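Local coordinates for protein eEF1A lysine and N-terminal methyltransferase (Homo sapiens, PDB 5WCJ) that methylates translation elongation factor 1-alpha at its N-terminal glycine through the C-terminal domain, the part described here, and at a lysine through its N-terminal domain, at residues 20-25 with 122-127; 80-83 with 87-90; 107-112 with 147-152. All coordinates share one frame; numbering follows the deposited sequence. Where two conformers were deposited one is given.

Contact 1. Residues 20-25 with 122-127; sequences CEHHKA and MFDVDS. With SAH (S-adenosyl-L-homocysteine), chain F.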
loop_
_atom_site.group_PDB
_atom_site.type_symbol
_atom_site.label_atom_id
_atom_site.label_comp_id
_atom_site.label_asym_id
_atom_site.label_seq_id
_atom_site.Cartn_x
_atom_site.Cartn_y
_atom_site.Cartn_z
ATOM N N CYS A 20 -11.220 -4.385 7.541
ATOM C CA CYS A 20 -12.056 -5.016 6.504
ATOM C C CYS A 20 -11.245 -6.057 5.726
ATOM O O CYS A 20 -9.995 -6.087 5.794
ATOM C CB CYS A 20 -12.649 -3.985 5.540
ATOM S SG CYS A 20 -11.543 -3.357 4.254
ATOM N N GLU A 21 -11.957 -6.900 4.990
ATOM C CA GLU A 21 -11.330 -8.057 4.359
ATOM C C GLU A 21 -10.314 -7.682 3.288
ATOM O O GLU A 21 -9.268 -8.307 3.230
ATOM C CB GLU A 21 -12.373 -9.045 3.806
ATOM C CG GLU A 21 -13.036 -9.894 4.875
ATOM C CD GLU A 21 -12.052 -10.791 5.625
ATOM O OE1 GLU A 21 -11.425 -11.673 4.996
ATOM O OE2 GLU A 21 -11.907 -10.616 6.852
ATOM N N HIS A 22 -10.582 -6.660 2.469
ATOM C CA HIS A 22 -9.592 -6.315 1.443
ATOM C C HIS A 22 -8.374 -5.644 2.071
ATOM O O HIS A 22 -7.257 -5.851 1.599
ATOM C CB HIS A 22 -10.182 -5.587 0.231
ATOM C CG HIS A 22 -10.319 -4.102 0.379
ATOM N ND1 HIS A 22 -11.475 -3.505 0.832
ATOM C CD2 HIS A 22 -9.480 -3.094 0.044
ATOM C CE1 HIS A 22 -11.320 -2.191 0.821
ATOM N NE2 HIS A 22 -10.120 -1.914 0.343
ATOM N N HIS A 23 -8.564 -4.919 3.170
ATOM C CA HIS A 23 -7.397 -4.373 3.897
ATOM C C HIS A 23 -6.499 -5.432 4.494
ATOM O O HIS A 23 -5.272 -5.343 4.366
ATOM C CB HIS A 23 -7.819 -3.336 4.936
ATOM C CG HIS A 23 -8.238 -2.038 4.332
ATOM N ND1 HIS A 23 -8.994 -1.113 5.016
ATOM C CD2 HIS A 23 -8.009 -1.507 3.102
ATOM C CE1 HIS A 23 -9.206 -0.063 4.239
ATOM N NE2 HIS A 23 -8.628 -0.279 3.068
ATOM N N LYS A 24 -7.087 -6.443 5.137
ATOM C CA LYS A 24 -6.307 -7.586 5.637
ATOM C C LYS A 24 -5.483 -8.255 4.539
ATOM O O LYS A 24 -4.316 -8.588 4.739
ATOM C CB LYS A 24 -7.232 -8.633 6.257
ATOM C CG LYS A 24 -7.915 -8.198 7.542
ATOM C CD LYS A 24 -8.939 -9.242 7.959
ATOM C CE LYS A 24 -9.548 -8.931 9.317
ATOM N NZ LYS A 24 -10.920 -9.505 9.425
ATOM N N ALA A 25 -6.089 -8.443 3.376
ATOM C CA ALA A 25 -5.371 -8.987 2.206
ATOM C C ALA A 25 -4.224 -8.098 1.715
ATOM O O ALA A 25 -3.164 -8.611 1.342
ATOM C CB ALA A 25 -6.350 -9.242 1.080
ATOM N N MET A 122 1.027 1.059 -1.931
ATOM C CA MET A 122 -0.338 0.536 -1.923
ATOM C C MET A 122 -1.264 1.494 -2.631
ATOM O O MET A 122 -1.296 2.693 -2.289
ATOM C CB MET A 122 -0.827 0.305 -0.488
ATOM C CG MET A 122 -0.138 -0.823 0.241
ATOM S SD MET A 122 -0.868 -1.031 1.897
ATOM C CE MET A 122 0.018 -2.476 2.458
ATOM N N PHE A 123 -2.059 0.962 -3.571
ATOM C CA PHE A 123 -3.159 1.723 -4.185
ATOM C C PHE A 123 -4.467 1.198 -3.653
ATOM O O PHE A 123 -4.830 0.044 -3.929
ATOM C CB PHE A 123 -3.149 1.579 -5.710
ATOM C CG PHE A 123 -2.073 2.367 -6.430
ATOM C CD1 PHE A 123 -1.109 3.117 -5.763
ATOM C CD2 PHE A 123 -2.021 2.327 -7.828
ATOM C CE1 PHE A 123 -0.148 3.814 -6.447
ATOM C CE2 PHE A 123 -1.050 3.039 -8.508
ATOM C CZ PHE A 123 -0.104 3.747 -7.819
ATOM N N ASP A 124 -5.168 2.052 -2.900
ATOM C CA ASP A 124 -6.498 1.784 -2.366
ATOM C C ASP A 124 -7.376 2.931 -2.812
ATOM O O ASP A 124 -7.994 3.626 -2.001
ATOM C CB ASP A 124 -6.412 1.696 -0.825
ATOM C CG ASP A 124 -7.641 1.100 -0.165
ATOM O OD1 ASP A 124 -8.404 0.384 -0.834
ATOM O OD2 ASP A 124 -7.827 1.359 1.075
ATOM N N VAL A 125 -7.369 3.176 -4.115
ATOM C CA VAL A 125 -7.980 4.377 -4.672
ATOM C C VAL A 125 -9.266 4.014 -5.408
ATOM O O VAL A 125 -9.295 3.052 -6.174
ATOM C CB VAL A 125 -6.970 5.207 -5.484
ATOM C CG1 VAL A 125 -6.165 4.371 -6.441
ATOM C CG2 VAL A 125 -7.647 6.357 -6.208
ATOM N N ASP A 126 -10.336 4.747 -5.120
ATOM C CA ASP A 126 -11.639 4.499 -5.740
ATOM C C ASP A 126 -12.329 5.840 -5.920
ATOM O O ASP A 126 -12.567 6.528 -4.936
ATOM C CB ASP A 126 -12.473 3.565 -4.865
ATOM C CG ASP A 126 -13.762 3.089 -5.548
ATOM O OD1 ASP A 126 -14.072 3.507 -6.688
ATOM O OD2 ASP A 126 -14.478 2.288 -4.916
ATOM N N SER A 127 -12.605 6.229 -7.165
ATOM C CA SER A 127 -13.268 7.523 -7.439
ATOM C C SER A 127 -14.800 7.431 -7.446
ATOM O O SER A 127 -15.373 6.351 -7.275
ATOM C CB SER A 127 -12.789 8.085 -8.761
ATOM O OG SER A 127 -13.121 7.190 -9.794
HETATM C CG SAH F . -10.671 3.446 0.241
HETATM S SD SAH F . -11.739 4.833 -0.235
HETATM C "C5'" SAH F . -10.967 5.460 -1.750
HETATM C "C4'" SAH F . -10.148 6.686 -1.401
HETATM O "O4'" SAH F . -9.426 7.109 -2.583
HETATM C "C3'" SAH F . -11.004 7.888 -0.960
HETATM O "O3'" SAH F . -10.453 8.468 0.217
HETATM C "C2'" SAH F . -10.891 8.844 -2.154
HETATM O "O2'" SAH F . -10.975 10.233 -1.856
HETATM C "C1'" SAH F . -9.475 8.517 -2.606
HETATM N N9 SAH F . -9.136 8.947 -3.960
HETATM C C8 SAH F . -9.940 8.907 -5.071
HETATM N N7 SAH F . -9.343 9.286 -6.175
HETATM C C5 SAH F . -8.058 9.597 -5.763
HETATM C C6 SAH F . -6.922 10.042 -6.457
HETATM N N6 SAH F . -6.895 10.255 -7.799
HETATM N N1 SAH F . -5.800 10.270 -5.743
HETATM C C2 SAH F . -5.820 10.069 -4.415
HETATM N N3 SAH F . -6.827 9.630 -3.653
HETATM C C4 SAH F . -7.923 9.405 -4.393
#
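H22 and H23, two successive residues of helix 21-28, each offer an NE2 hydrogen to a different oxygen of D124, a worked example of one carboxylate fixed by two imidazoles. H23 NE2 reaches D124 OD2 at 2.7 Å, and H22 NE2 reaches D124 OD1 at 3.1 Å. Both nitrogens come from the syn side, tilted out of the carboxylate plane, and the oxygens lie close to the ring planes. The H23 ring stands 79° from the carboxylate and the H22 ring 63°. With CG anti to the backbone N (chi1 -166°), D124 extends toward the rings. A third bond, from N163 ND2 to OD1, further fixes its rotation. SG of C20, the N-cap residue, lies 3.4 Å above one face of the H23 ring, offset toward the rim, and accepts from H23 N.

The loose side is the exposed surface of the helix, where K24 NZ pairs with E21 OE2 at 3.0 Å. Opposite, the loop D124-V125-D126 lines the SAH pocket: D124 O lies 3.5 Å from SAH CG, and V125 CG2 touches adenine C5 at 3.3 Å. This loop follows strand 118-123, which runs between strands 44-49 and 158-164, while L56 of helix 55-63 packs against both H23 and D124.

Contact 2. Residues 80-83 with 87-90; sequences EVAT and GFSQ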
loop_
_atom_site.group_PDB
_atom_site.type_symbol
_atom_site.label_atom_id
_atom_site.label_comp_id
_atom_site.label_asym_id
_atom_site.label_seq_id
_atom_site.Cartn_x
_atom_site.Cartn_y
_atom_site.Cartn_z
ATOM N N GLU A 80 -10.297 15.221 6.948
ATOM C CA GLU A 80 -10.977 15.922 8.055
ATOM C C GLU A 80 -11.815 14.967 8.925
ATOM O O GLU A 80 -11.664 14.951 10.156
ATOM C CB GLU A 80 -11.854 17.066 7.525
ATOM C CG GLU A 80 -12.027 18.231 8.486
ATOM N N VAL A 81 -12.696 14.193 8.297
ATOM C CA VAL A 81 -13.572 13.285 9.030
ATOM C C VAL A 81 -12.773 12.202 9.754
ATOM O O VAL A 81 -13.093 11.844 10.894
ATOM C CB VAL A 81 -14.706 12.682 8.144
ATOM C CG1 VAL A 81 -14.171 11.698 7.134
ATOM C CG2 VAL A 81 -15.767 11.996 8.992
ATOM N N ALA A 82 -11.741 11.663 9.098
ATOM C CA ALA A 82 -10.935 10.624 9.728
ATOM C C ALA A 82 -10.178 11.148 10.974
ATOM O O ALA A 82 -10.040 10.436 11.973
ATOM C CB ALA A 82 -9.968 10.012 8.737
ATOM N N THR A 83 -9.683 12.368 10.875
ATOM C CA THR A 83 -8.949 13.028 11.963
ATOM C C THR A 83 -9.910 13.448 13.101
ATOM O O THR A 83 -9.559 13.345 14.279
ATOM C CB THR A 83 -8.188 14.273 11.436
ATOM O OG1 THR A 83 -7.292 13.870 10.386
ATOM C CG2 THR A 83 -7.383 14.945 12.544
ATOM N N GLY A 87 -10.100 8.539 14.724
ATOM C CA GLY A 87 -8.841 8.298 15.424
ATOM C C GLY A 87 -7.571 8.399 14.603
ATOM O O GLY A 87 -6.506 7.982 15.057
ATOM N N PHE A 88 -7.676 8.952 13.398
ATOM C CA PHE A 88 -6.527 9.146 12.559
ATOM C C PHE A 88 -5.721 10.356 13.037
ATOM O O PHE A 88 -6.288 11.357 13.470
ATOM C CB PHE A 88 -6.953 9.338 11.103
ATOM C CG PHE A 88 -5.796 9.293 10.169
ATOM C CD1 PHE A 88 -5.260 8.073 9.793
ATOM C CD2 PHE A 88 -5.174 10.464 9.762
ATOM C CE1 PHE A 88 -4.149 8.031 8.977
ATOM C CE2 PHE A 88 -4.058 10.418 8.944
ATOM C CZ PHE A 88 -3.550 9.200 8.557
ATOM N N SER A 89 -4.402 10.267 12.977
ATOM C CA SER A 89 -3.570 11.442 13.237
ATOM C C SER A 89 -2.268 11.341 12.486
ATOM O O SER A 89 -1.837 10.256 12.116
ATOM C CB SER A 89 -3.283 11.600 14.743
ATOM O OG SER A 89 -2.563 10.474 15.190
ATOM N N GLN A 90 -1.677 12.493 12.237
ATOM C CA GLN A 90 -0.380 12.590 11.611
ATOM C C GLN A 90 0.659 12.724 12.670
ATOM O O GLN A 90 0.356 13.184 13.782
ATOM C CB GLN A 90 -0.356 13.776 10.671
ATOM C CG GLN A 90 -1.327 13.554 9.517
ATOM C CD GLN A 90 -1.230 14.637 8.481
ATOM O OE1 GLN A 90 -0.204 14.766 7.837
ATOM N NE2 GLN A 90 -2.299 15.418 8.321
HETATM O O HOH W 1 -8.069 11.506 15.495
HETATM O O HOH W 2 -4.712 14.547 10.386
#
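A82 and F88 meet where the chain leaves helix 76-85 and turns back toward the sheet, within the beta-alpha-beta crossover that joins strand 67-73 to strand 94-98 of this Rossmann-like methyltransferase domain. The direct polar link is a backbone one: F88 N donates to A82 O at 3.1 Å, from above the carbonyl plane, tying the first residues of the loop to the last turn of the helix. G87, at a positive phi of 71°, carries the chain through this reversal.

A CA-H...O contact runs the other way, T83 CA to F88 O at 3.5 Å, close to straight. Water reinforces the same pair of residues, since one molecule donates to both T83 O and F88 O.

Apolar contact is confined to A82 CB against F88 CB at 3.9 Å. With CG anti to the backbone N (chi1 -170°), the phenylalanine ring heads inward among L51, L79, M94 and V96, while T83 OG1 stays at its edge, near the ring plane, 4.1 Å from F88 CD2. T83 OG1 is bonded to L79 O of the preceding helical turn. That hydroxyl also accepts a hydrogen from a second water at 2.7 Å, which in turn accepts from Q90 NE2 at 3.3 Å.

Contact 3. Residues 107-112 with 147-152; sequences SLAGGG and LQKVKS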
loop_
_atom_site.group_PDB
_atom_site.type_symbol
_atom_site.label_atom_id
_atom_site.label_comp_id
_atom_site.label_asym_id
_atom_site.label_seq_id
_atom_site.Cartn_x
_atom_site.Cartn_y
_atom_site.Cartn_z
ATOM N N SER A 107 5.422 13.824 -9.589
ATOM C CA SER A 107 6.403 14.750 -8.960
ATOM C C SER A 107 7.517 14.023 -8.262
ATOM O O SER A 107 8.681 14.365 -8.449
ATOM C CB SER A 107 5.743 15.697 -7.955
ATOM O OG SER A 107 4.773 16.478 -8.616
ATOM N N LEU A 108 7.175 12.999 -7.470
ATOM C CA LEU A 108 8.188 12.210 -6.785
ATOM C C LEU A 108 9.139 11.526 -7.746
ATOM O O LEU A 108 10.333 11.507 -7.499
ATOM C CB LEU A 108 7.567 11.117 -5.907
ATOM C CG LEU A 108 6.760 11.521 -4.681
ATOM C CD1 LEU A 108 6.302 10.242 -3.969
ATOM C CD2 LEU A 108 7.567 12.447 -3.778
ATOM N N ALA A 109 8.601 10.940 -8.814
ATOM C CA ALA A 109 9.409 10.239 -9.805
ATOM C C ALA A 109 10.349 11.185 -10.566
ATOM O O ALA A 109 11.409 10.764 -10.987
ATOM C CB ALA A 109 8.522 9.489 -10.780
ATOM N N GLY A 110 9.964 12.451 -10.710
ATOM C CA GLY A 110 10.831 13.481 -11.289
ATOM C C GLY A 110 11.864 14.097 -10.340
ATOM O O GLY A 110 12.558 15.031 -10.731
ATOM N N GLY A 111 12.002 13.579 -9.114
ATOM C CA GLY A 111 12.906 14.157 -8.110
ATOM C C GLY A 111 14.410 13.946 -8.281
ATOM O O GLY A 111 15.189 14.435 -7.457
ATOM N N GLY A 112 14.822 13.214 -9.322
ATOM C CA GLY A 112 16.238 12.986 -9.636
ATOM C C GLY A 112 16.816 11.829 -8.842
ATOM O O GLY A 112 16.120 10.852 -8.568
ATOM N N LEU A 147 2.789 3.529 -14.736
ATOM C CA LEU A 147 3.371 2.379 -14.024
ATOM C C LEU A 147 4.887 2.404 -14.014
ATOM O O LEU A 147 5.500 1.978 -13.033
ATOM C CB LEU A 147 2.850 1.042 -14.579
ATOM C CG LEU A 147 1.390 0.670 -14.277
ATOM C CD1 LEU A 147 1.006 -0.646 -14.930
ATOM C CD2 LEU A 147 1.123 0.615 -12.787
ATOM N N GLN A 148 5.494 2.945 -15.077
ATOM C CA GLN A 148 6.942 3.202 -15.075
ATOM C C GLN A 148 7.377 4.209 -13.999
ATOM O O GLN A 148 8.454 4.070 -13.407
ATOM C CB GLN A 148 7.417 3.673 -16.468
ATOM C CG GLN A 148 7.310 2.616 -17.580
ATOM C CD GLN A 148 8.260 1.429 -17.416
ATOM O OE1 GLN A 148 9.263 1.510 -16.725
ATOM N NE2 GLN A 148 7.938 0.322 -18.069
ATOM N N LYS A 149 6.549 5.215 -13.727
ATOM C CA LYS A 149 6.828 6.177 -12.648
ATOM C C LYS A 149 6.758 5.480 -11.295
ATOM O O LYS A 149 7.598 5.741 -10.430
ATOM C CB LYS A 149 5.859 7.363 -12.664
ATOM C CG LYS A 149 5.860 8.143 -13.972
ATOM C CD LYS A 149 7.270 8.571 -14.360
ATOM C CE LYS A 149 7.233 9.593 -15.493
ATOM N NZ LYS A 149 8.605 9.761 -16.047
ATOM N N VAL A 150 5.782 4.577 -11.138
ATOM C CA VAL A 150 5.640 3.793 -9.891
ATOM C C VAL A 150 6.883 2.916 -9.693
ATOM O O VAL A 150 7.492 2.888 -8.622
ATOM C CB VAL A 150 4.352 2.945 -9.889
ATOM C CG1 VAL A 150 4.266 2.056 -8.660
ATOM C CG2 VAL A 150 3.106 3.835 -9.993
ATOM N N LYS A 151 7.272 2.209 -10.732
ATOM C CA LYS A 151 8.458 1.372 -10.653
ATOM C C LYS A 151 9.684 2.173 -10.245
ATOM O O LYS A 151 10.515 1.683 -9.479
ATOM C CB LYS A 151 8.690 0.676 -12.003
ATOM C CG LYS A 151 10.003 -0.106 -12.104
ATOM C CD LYS A 151 10.209 -0.658 -13.509
ATOM C CE LYS A 151 11.678 -0.988 -13.745
ATOM N NZ LYS A 151 11.853 -1.815 -14.977
ATOM N N SER A 152 9.800 3.401 -10.746
ATOM C CA SER A 152 10.982 4.225 -10.484
ATOM C C SER A 152 11.111 4.658 -9.008
ATOM O O SER A 152 12.212 4.995 -8.581
ATOM C CB SER A 152 11.059 5.436 -11.448
ATOM O OG SER A 152 10.235 6.510 -11.027
#
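Between A109 and the pair K149 and S152 no ring or side-chain amide takes part; the flat group at the junction is the backbone carbonyl of K149. Its oxygen accepts from S152 OG at 2.8 Å, the donor tilted 25° from the carbonyl plane, and the methyl CB of A109 approaches the same oxygen at 3.9 Å.

That methyl is the one side-chain atom that helix 101-109 sends into the contact, and it sits against three different surfaces. S152 OG comes closest, 3.4 Å from A109 CB. The serine hydroxyl gets there because chi1 of 81° folds it between the backbone N and the carbonyl carbon, over its own helix. On the lysine, CB and CD both touch A109 CB at 3.9 Å, the chain being bent at chi2 (-53°).

The last turn of helix 101-109 thus meets helix 144-152 at the surface. The contact joins two helices of the Rossmann-like alpha/beta domain, which lean on strand 118-123 through L108 and V150. Since the serine proton is spent within its own helix, the direct contact holds by van der Waals fit of a methyl, and R115 adds directional bonds, to the carbonyls of S152 and of the poorly ordered G112.

How the contacts relate
Contact 1 lies beside the bound S-adenosyl-L-homocysteine, and D124, V125 and D126 belong to the ligand pocket. The other two are set further back: the side chain of A82 in contact 2 is about 9 Å from the ligand, that of K149 in contact 3 about 14 Å. The segments of contacts 1 and 3 do touch, through F123 CZ and V150 CG2 at 3.9 Å, although the two centres are 22 Å apart. Contact 2 is nested in the chain between the segments of contact 1, yet their nearest atoms stay about 11 Å apart. Contacts 2 and 3, with centres 28 Å apart, lie on separate helices around one sheet.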